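Local coordinates for endoglucanase FnCel5A (PDB 3NCO), which probably hydrolyses internal beta-1,4-glucosidic bonds of cellulose, as an endoglucanase of glycosyl hydrolase family 5 built on a TIM barrel, at residues A[20-25]-A[54-59]; A[28-33]-A[58-63]; A[96-101]-A[135-140]. All coordinates share one frame; numbering follows the deposited sequence.

Interaction 1: residues A[20-25]-A[54-59]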
# COMPACT_ATOMS: atom_id res chain seq x y z
N ILE A 20 5.46 -6.35 -9.20
CA ILE A 20 4.60 -5.23 -8.74
C ILE A 20 4.70 -4.08 -9.76
O ILE A 20 3.70 -3.43 -10.08
CB ILE A 20 4.98 -4.75 -7.31
CG1 ILE A 20 4.78 -5.92 -6.33
CG2 ILE A 20 4.16 -3.51 -6.89
CD1 ILE A 20 5.27 -5.54 -4.91
N GLY A 21 5.92 -3.83 -10.23
CA GLY A 21 6.13 -2.82 -11.26
C GLY A 21 5.56 -1.44 -10.94
O GLY A 21 5.91 -0.82 -9.96
N HIS A 22 4.72 -0.94 -11.84
CA HIS A 22 4.00 0.28 -11.59
C HIS A 22 2.53 -0.02 -11.33
O HIS A 22 1.81 -0.48 -12.24
CB HIS A 22 4.13 1.23 -12.77
CG HIS A 22 5.53 1.75 -13.00
ND1 HIS A 22 6.60 0.93 -13.26
CD2 HIS A 22 6.01 3.02 -13.07
CE1 HIS A 22 7.69 1.67 -13.47
NE2 HIS A 22 7.36 2.94 -13.36
N GLY A 23 2.12 0.23 -10.09
CA GLY A 23 0.80 -0.16 -9.63
C GLY A 23 -0.05 1.01 -9.20
O GLY A 23 0.37 2.19 -9.33
N ILE A 24 -1.25 0.67 -8.73
CA ILE A 24 -2.15 1.71 -8.19
C ILE A 24 -2.97 1.15 -7.03
O ILE A 24 -3.23 -0.04 -6.95
CB ILE A 24 -3.02 2.27 -9.33
CG1 ILE A 24 -3.72 3.65 -9.02
CG2 ILE A 24 -4.00 1.17 -9.83
CD1 ILE A 24 -4.34 4.20 -10.21
N ASN A 25 -3.33 2.04 -6.08
CA ASN A 25 -4.15 1.66 -4.95
C ASN A 25 -5.60 1.84 -5.31
O ASN A 25 -5.99 2.91 -5.82
CB ASN A 25 -3.85 2.60 -3.79
CG ASN A 25 -2.56 2.25 -3.06
OD1 ASN A 25 -2.59 1.45 -2.14
ND2 ASN A 25 -1.43 2.78 -3.50
N GLY A 54 -2.19 0.37 -18.47
CA GLY A 54 -0.83 -0.13 -18.48
C GLY A 54 -0.21 -0.33 -17.10
O GLY A 54 0.97 -0.62 -16.99
N PHE A 55 -1.02 -0.20 -16.03
CA PHE A 55 -0.54 -0.56 -14.68
C PHE A 55 -0.27 -2.07 -14.61
O PHE A 55 -0.92 -2.84 -15.34
CB PHE A 55 -1.58 -0.15 -13.61
CG PHE A 55 -1.68 1.35 -13.47
CD1 PHE A 55 -0.74 2.05 -12.73
CD2 PHE A 55 -2.69 2.07 -14.12
CE1 PHE A 55 -0.81 3.45 -12.58
CE2 PHE A 55 -2.75 3.46 -14.05
CZ PHE A 55 -1.82 4.16 -13.24
N ASP A 56 0.69 -2.47 -13.75
CA ASP A 56 1.00 -3.89 -13.58
C ASP A 56 0.28 -4.54 -12.42
O ASP A 56 0.14 -5.77 -12.40
CB ASP A 56 2.51 -4.08 -13.36
CG ASP A 56 3.35 -3.47 -14.47
OD1 ASP A 56 3.23 -3.90 -15.63
OD2 ASP A 56 4.10 -2.52 -14.14
N SER A 57 -0.15 -3.74 -11.45
CA SER A 57 -0.63 -4.32 -10.20
C SER A 57 -1.59 -3.37 -9.50
O SER A 57 -1.66 -2.17 -9.83
CB SER A 57 0.57 -4.61 -9.29
OG SER A 57 1.19 -3.39 -8.92
N VAL A 58 -2.35 -3.95 -8.58
CA VAL A 58 -3.28 -3.15 -7.79
C VAL A 58 -3.12 -3.52 -6.34
O VAL A 58 -2.98 -4.69 -5.99
CB VAL A 58 -4.78 -3.43 -8.26
CG1 VAL A 58 -5.17 -4.90 -8.22
CG2 VAL A 58 -5.77 -2.51 -7.61
N ARG A 59 -3.13 -2.49 -5.48
CA ARG A 59 -3.05 -2.72 -4.06
C ARG A 59 -4.44 -2.40 -3.48
O ARG A 59 -4.97 -1.34 -3.76
CB ARG A 59 -2.00 -1.75 -3.43
CG ARG A 59 -2.03 -1.83 -1.91
CD ARG A 59 -0.76 -1.17 -1.33
NE ARG A 59 -0.64 -1.20 0.13
CZ ARG A 59 -1.00 -0.22 0.96
NH1 ARG A 59 -1.60 0.88 0.51
NH2 ARG A 59 -0.73 -0.38 2.28
O HOH W 1 6.73 -1.58 -14.60

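Interaction 2: residues A[28-33]-A[58-63]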
# COMPACT_ATOMS: atom_id res chain seq x y z
N ASN A 28 -10.20 3.92 -0.64
CA ASN A 28 -11.45 4.53 -0.19
C ASN A 28 -12.65 3.63 -0.38
O ASN A 28 -13.78 4.14 -0.41
CB ASN A 28 -11.69 5.88 -0.93
CG ASN A 28 -10.96 7.05 -0.29
OD1 ASN A 28 -9.76 7.01 -0.09
ND2 ASN A 28 -11.69 8.12 -0.01
N ALA A 29 -12.40 2.32 -0.53
CA ALA A 29 -13.45 1.36 -0.81
C ALA A 29 -13.53 0.30 0.32
O ALA A 29 -14.31 0.48 1.27
CB ALA A 29 -13.25 0.68 -2.19
N LEU A 30 -12.77 -0.81 0.22
CA LEU A 30 -12.93 -1.87 1.21
C LEU A 30 -12.32 -1.51 2.56
O LEU A 30 -12.50 -2.32 3.51
CB LEU A 30 -12.30 -3.18 0.74
CG LEU A 30 -13.18 -3.87 -0.32
CD1 LEU A 30 -12.31 -4.81 -1.22
CD2 LEU A 30 -14.40 -4.62 0.33
N GLU A 31 -11.57 -0.42 2.67
CA GLU A 31 -11.09 0.02 4.00
C GLU A 31 -12.02 1.04 4.66
O GLU A 31 -11.71 1.54 5.76
CB GLU A 31 -9.60 0.53 4.04
CG GLU A 31 -9.37 1.96 3.54
CD GLU A 31 -9.51 2.18 2.06
OE1 GLU A 31 -10.22 1.45 1.33
OE2 GLU A 31 -8.91 3.17 1.57
N ALA A 32 -13.11 1.42 3.95
CA ALA A 32 -14.20 2.16 4.60
C ALA A 32 -14.87 1.26 5.62
O ALA A 32 -14.66 0.07 5.63
CB ALA A 32 -15.16 2.71 3.53
N PRO A 33 -15.67 1.82 6.55
CA PRO A 33 -16.32 0.89 7.48
C PRO A 33 -17.22 -0.13 6.76
O PRO A 33 -17.35 -1.29 7.19
CB PRO A 33 -17.18 1.81 8.36
CG PRO A 33 -16.53 3.18 8.24
CD PRO A 33 -15.97 3.24 6.83
N VAL A 58 -2.35 -3.95 -8.58
CA VAL A 58 -3.28 -3.15 -7.79
C VAL A 58 -3.12 -3.52 -6.34
O VAL A 58 -2.98 -4.69 -5.99
CB VAL A 58 -4.78 -3.43 -8.26
CG1 VAL A 58 -5.17 -4.90 -8.22
CG2 VAL A 58 -5.77 -2.51 -7.61
N ARG A 59 -3.13 -2.49 -5.48
CA ARG A 59 -3.05 -2.72 -4.06
C ARG A 59 -4.44 -2.40 -3.48
O ARG A 59 -4.97 -1.34 -3.76
CB ARG A 59 -2.00 -1.75 -3.43
CG ARG A 59 -2.03 -1.83 -1.91
CD ARG A 59 -0.76 -1.17 -1.33
NE ARG A 59 -0.64 -1.20 0.13
CZ ARG A 59 -1.00 -0.22 0.96
NH1 ARG A 59 -1.60 0.88 0.51
NH2 ARG A 59 -0.73 -0.38 2.28
N ILE A 60 -5.00 -3.35 -2.71
CA ILE A 60 -6.41 -3.26 -2.23
C ILE A 60 -6.41 -3.16 -0.67
O ILE A 60 -6.30 -4.17 0.02
CB ILE A 60 -7.24 -4.52 -2.67
CG1 ILE A 60 -7.09 -4.78 -4.19
CG2 ILE A 60 -8.72 -4.35 -2.35
CD1 ILE A 60 -7.88 -6.06 -4.67
N PRO A 61 -6.61 -1.95 -0.13
CA PRO A 61 -6.83 -1.69 1.29
C PRO A 61 -8.13 -2.40 1.75
O PRO A 61 -9.16 -2.31 1.07
CB PRO A 61 -6.93 -0.16 1.34
CG PRO A 61 -6.07 0.35 0.06
CD PRO A 61 -6.48 -0.71 -0.95
N ILE A 62 -8.04 -3.15 2.86
CA ILE A 62 -9.20 -3.90 3.39
C ILE A 62 -9.34 -3.80 4.92
O ILE A 62 -8.42 -4.17 5.63
CB ILE A 62 -9.11 -5.41 2.97
CG1 ILE A 62 -8.89 -5.55 1.46
CG2 ILE A 62 -10.32 -6.21 3.49
CD1 ILE A 62 -8.58 -7.00 0.98
N ARG A 63 -10.49 -3.33 5.41
CA ARG A 63 -10.68 -3.17 6.86
C ARG A 63 -11.36 -4.47 7.36
O ARG A 63 -12.54 -4.51 7.70
CB ARG A 63 -11.50 -1.93 7.19
CG ARG A 63 -11.61 -1.70 8.71
CD ARG A 63 -12.69 -0.73 9.03
NE ARG A 63 -12.45 0.56 8.38
CZ ARG A 63 -12.84 1.72 8.93
NH1 ARG A 63 -13.44 1.74 10.14
NH2 ARG A 63 -12.61 2.86 8.29
O HOH W 2 -10.22 -1.13 -1.22

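Interaction 3: residues A[96-101]-A[135-140]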
# COMPACT_ATOMS: atom_id res chain seq x y z
N LEU A 96 -3.58 -8.57 -13.50
CA LEU A 96 -2.87 -7.67 -12.57
C LEU A 96 -2.28 -8.49 -11.46
O LEU A 96 -2.89 -9.47 -11.04
CB LEU A 96 -3.87 -6.67 -11.96
CG LEU A 96 -4.45 -5.68 -12.99
CD1 LEU A 96 -5.72 -4.95 -12.42
CD2 LEU A 96 -3.41 -4.64 -13.41
N VAL A 97 -1.10 -8.06 -10.92
CA VAL A 97 -0.61 -8.60 -9.66
C VAL A 97 -1.48 -7.91 -8.62
O VAL A 97 -1.87 -6.73 -8.81
CB VAL A 97 0.89 -8.27 -9.50
CG1 VAL A 97 1.36 -8.42 -8.06
CG2 VAL A 97 1.67 -9.24 -10.39
N VAL A 98 -1.82 -8.63 -7.54
CA VAL A 98 -2.78 -8.08 -6.59
C VAL A 98 -2.16 -8.16 -5.21
O VAL A 98 -1.63 -9.24 -4.84
CB VAL A 98 -4.10 -8.87 -6.61
CG1 VAL A 98 -5.07 -8.26 -5.61
CG2 VAL A 98 -4.66 -8.91 -8.06
N ILE A 99 -2.22 -7.04 -4.46
CA ILE A 99 -1.72 -6.99 -3.08
C ILE A 99 -2.96 -6.76 -2.22
O ILE A 99 -3.68 -5.79 -2.43
CB ILE A 99 -0.72 -5.83 -2.90
CG1 ILE A 99 0.62 -6.02 -3.66
CG2 ILE A 99 -0.34 -5.69 -1.41
CD1 ILE A 99 1.36 -4.74 -3.93
N ILE A 100 -3.25 -7.69 -1.29
CA ILE A 100 -4.37 -7.46 -0.35
C ILE A 100 -3.74 -7.28 1.06
O ILE A 100 -2.82 -8.04 1.42
CB ILE A 100 -5.44 -8.62 -0.37
CG1 ILE A 100 -4.83 -9.97 0.14
CG2 ILE A 100 -6.23 -8.73 -1.77
CD1 ILE A 100 -5.93 -11.11 0.17
N ASN A 101 -4.26 -6.31 1.82
CA ASN A 101 -3.60 -5.90 3.08
C ASN A 101 -4.69 -6.01 4.18
O ASN A 101 -5.84 -6.37 3.94
CB ASN A 101 -2.91 -4.47 2.99
CG ASN A 101 -3.90 -3.28 3.10
OD1 ASN A 101 -5.12 -3.48 3.29
ND2 ASN A 101 -3.38 -2.03 2.95
N ASP A 135 0.47 -17.29 -7.49
CA ASP A 135 1.51 -16.54 -6.77
C ASP A 135 1.55 -15.03 -7.10
O ASP A 135 2.33 -14.30 -6.49
CB ASP A 135 2.88 -17.19 -6.97
CG ASP A 135 3.35 -17.15 -8.42
OD1 ASP A 135 2.70 -16.60 -9.35
OD2 ASP A 135 4.46 -17.70 -8.63
N LYS A 136 0.66 -14.59 -8.01
CA LYS A 136 0.52 -13.18 -8.41
C LYS A 136 -0.39 -12.44 -7.41
O LYS A 136 -0.61 -11.27 -7.57
CB LYS A 136 -0.07 -13.08 -9.82
CG LYS A 136 0.98 -13.43 -10.88
CD LYS A 136 0.29 -13.87 -12.16
CE LYS A 136 1.37 -14.37 -13.15
NZ LYS A 136 0.73 -15.00 -14.33
N LEU A 137 -0.94 -13.18 -6.44
CA LEU A 137 -1.55 -12.56 -5.24
C LEU A 137 -0.51 -12.52 -4.11
O LEU A 137 -0.03 -13.58 -3.67
CB LEU A 137 -2.74 -13.38 -4.73
CG LEU A 137 -3.39 -12.88 -3.43
CD1 LEU A 137 -4.08 -11.49 -3.61
CD2 LEU A 137 -4.38 -13.94 -2.92
N PHE A 138 -0.28 -11.30 -3.60
CA PHE A 138 0.64 -11.05 -2.46
C PHE A 138 -0.16 -10.64 -1.21
O PHE A 138 -1.21 -9.98 -1.36
CB PHE A 138 1.58 -9.87 -2.77
CG PHE A 138 2.51 -10.10 -3.93
CD1 PHE A 138 2.59 -11.30 -4.58
CD2 PHE A 138 3.39 -9.08 -4.30
CE1 PHE A 138 3.44 -11.45 -5.71
CE2 PHE A 138 4.27 -9.23 -5.38
CZ PHE A 138 4.28 -10.42 -6.11
N PHE A 139 0.33 -11.00 -0.01
CA PHE A 139 -0.32 -10.53 1.22
C PHE A 139 0.46 -9.36 1.80
O PHE A 139 1.66 -9.23 1.53
CB PHE A 139 -0.29 -11.62 2.29
CG PHE A 139 -1.12 -12.83 1.93
CD1 PHE A 139 -2.09 -12.72 0.93
CD2 PHE A 139 -0.98 -14.06 2.65
CE1 PHE A 139 -2.87 -13.78 0.56
CE2 PHE A 139 -1.79 -15.16 2.32
CZ PHE A 139 -2.76 -15.03 1.29
N GLU A 140 -0.19 -8.50 2.59
CA GLU A 140 0.47 -7.38 3.22
C GLU A 140 -0.08 -7.23 4.64
O GLU A 140 -1.21 -6.79 4.78
CB GLU A 140 0.20 -6.11 2.41
CG GLU A 140 0.87 -4.89 3.09
CD GLU A 140 0.66 -3.56 2.38
OE1 GLU A 140 -0.08 -3.54 1.38
OE2 GLU A 140 1.21 -2.55 2.82

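Interaction 1: residues A[20-25]-A[54-59]
R59 and N25 leave neighbouring strands side by side: the arginine has CG anti to its backbone N (chi1 172°) and runs extended as far as NE, while N25 has CG beside its own N. The amide oxygen OD1 thus meets NH1 of R59 at 2.9 Å, at the edge of the guanidinium group and in its plane, with the amide turned nearly perpendicular. At the other end, S57 places OG between its backbone N and carbonyl carbon (chi1 65°), from where it donates to I20 O on a lone pair over 2.8 Å. That hydroxyl also approaches G23 CA to 3.3 Å, a fit that a CB on G23 would block.

Strands 22-25 and 57-59, the first two of the barrel, run parallel, R59 N giving its hydrogen to I24 O and I24 N to S57 O. Before the strand of S57 begins, D56 holds the H22 backbone with two bonds. Its N donates to H22 O at 2.7 Å, and its OD2 takes H22 N on the anti lone pair at 2.9 Å. A water joins OD2 to H22 ND1, while NE2 bonds E284 OE2. G21 has a positive phi, which glycine adopts easily; a CB there would also run into D56 OD2. On the face of I24 and V58, I24 lies over the ring of F55, its CB 4.3 Å from the centroid in a CH-pi contact.

S57, N25 and R59 make the opposite face polar, R59 also forming salt bridges with E140 and E260 and N25 ND2 reaching G259 O and Y292 O. The buried positive charge is therefore probably well compensated, and the amide of N25 is likely to hold the guanidinium's orientation.

Interaction 2: residues A[28-33]-A[58-63]
R63 grips the type I turn A29-A32 in a loop-to-loop contact: the turn belongs to the loop after strand 22-25, and the arginine to the chain leaving strand 57-60. Both lie at the C-terminal end of the barrel strands, where TIM-barrel enzymes carry their active sites. Both NE and NH2 donate to E31 O, at 2.9 and 3.0 Å, a side-on grip of one carbonyl oxygen by two nitrogens. NH2 lies in the carbonyl plane and NE well above it, while the oxygen itself sits close to the guanidinium plane. A bend at chi3 (-59°) turns the guanidinium so that P33 N covers one face toward its rim, with the proline's CD 3.7 Å from NH2. Proline probably suits this place, its N carrying no hydrogen.

The backbone adds a straighter bond, R63 N to L30 O at 2.9 Å, and a water links L30 N to P61 O. E31 lies alongside P61, CD 3.6 Å from the proline's CB. Its carboxylate turns back on its own loop, OE2 accepting from N28 N at 2.7 Å and OE1 from A29 N.

L30 meets I60 CG2 through CD1 at 3.8 Å. Together with I62 these side chains face helix 78-93, L30 and I62 touching F80 and I60 touching V87, while I62 N bonds to OD1 of N101 on strand 97-101.

Interaction 3: residues A[96-101]-A[135-140]
V97 begins the contact by setting CG1 over one face of the F138 ring, 4.1 Å from its centroid, a CH-pi contact offset toward the rim. CG1 reaches the ring because it stands anti to the valine's backbone N (chi1 163°).

V98 next makes two nearly straight bonds: its N donates to K136 O at 2.9 Å, and its O accepts from F138 N at 2.8 Å. Its CG1 lies against L137 CD1, which also touches I100 CG2, so one leucine methyl meets both branched residues. I99 projects to the opposite face, with CG1 against F138 CB and CG2 3.5 Å from E140 OE1. I100 N donates to F138 O at 3.1 Å, whereas the bond from E140 N to I100 O is bent and weak. The side chain of I100 runs alongside F139, CG1 4.0 Å from CD1 of the ring. N101 then lies beside E140, with N101 CB 3.4 Å from E140 OE1. The amide oxygen of N101 takes up I62 N.

These are the third and fourth strands of the parallel barrel. V98, I100, L137 and F139 form the outer layer against helices 78-93 and 112-130. The beta-branched V98 and I100 favour strand backbone angles, and all four are apolar, as suits a surface covered by helices. The inner face holds I99 and F138 and becomes polar toward N101 and E140. There OE1 of E140 pairs with R59 NE and OE2 lies near D177 OD1, so the carboxylate is probably positioned by residues beyond these two strands.

From the N terminus, the chain enters the barrel at 20-25, and interaction 1 closes the beta-alpha-beta unit of strand 22-25, helix 44-53 and strand 57-60. Interaction 2 starts inside that loop, at 28-33, and closes just beyond it at 58-63, so the two loops cross rather than nest and share V58 and R59. One pairs the strands; the other ties together the loops that follow them. Interaction 3 comes later in series, closing the excursion between strands 97-101 and 137-140. R59 NE meets E140 OE1 at 2.7 Å, so one salt bridge joins the second strand to the fourth, past strand 97-101, on the barrel's inner side.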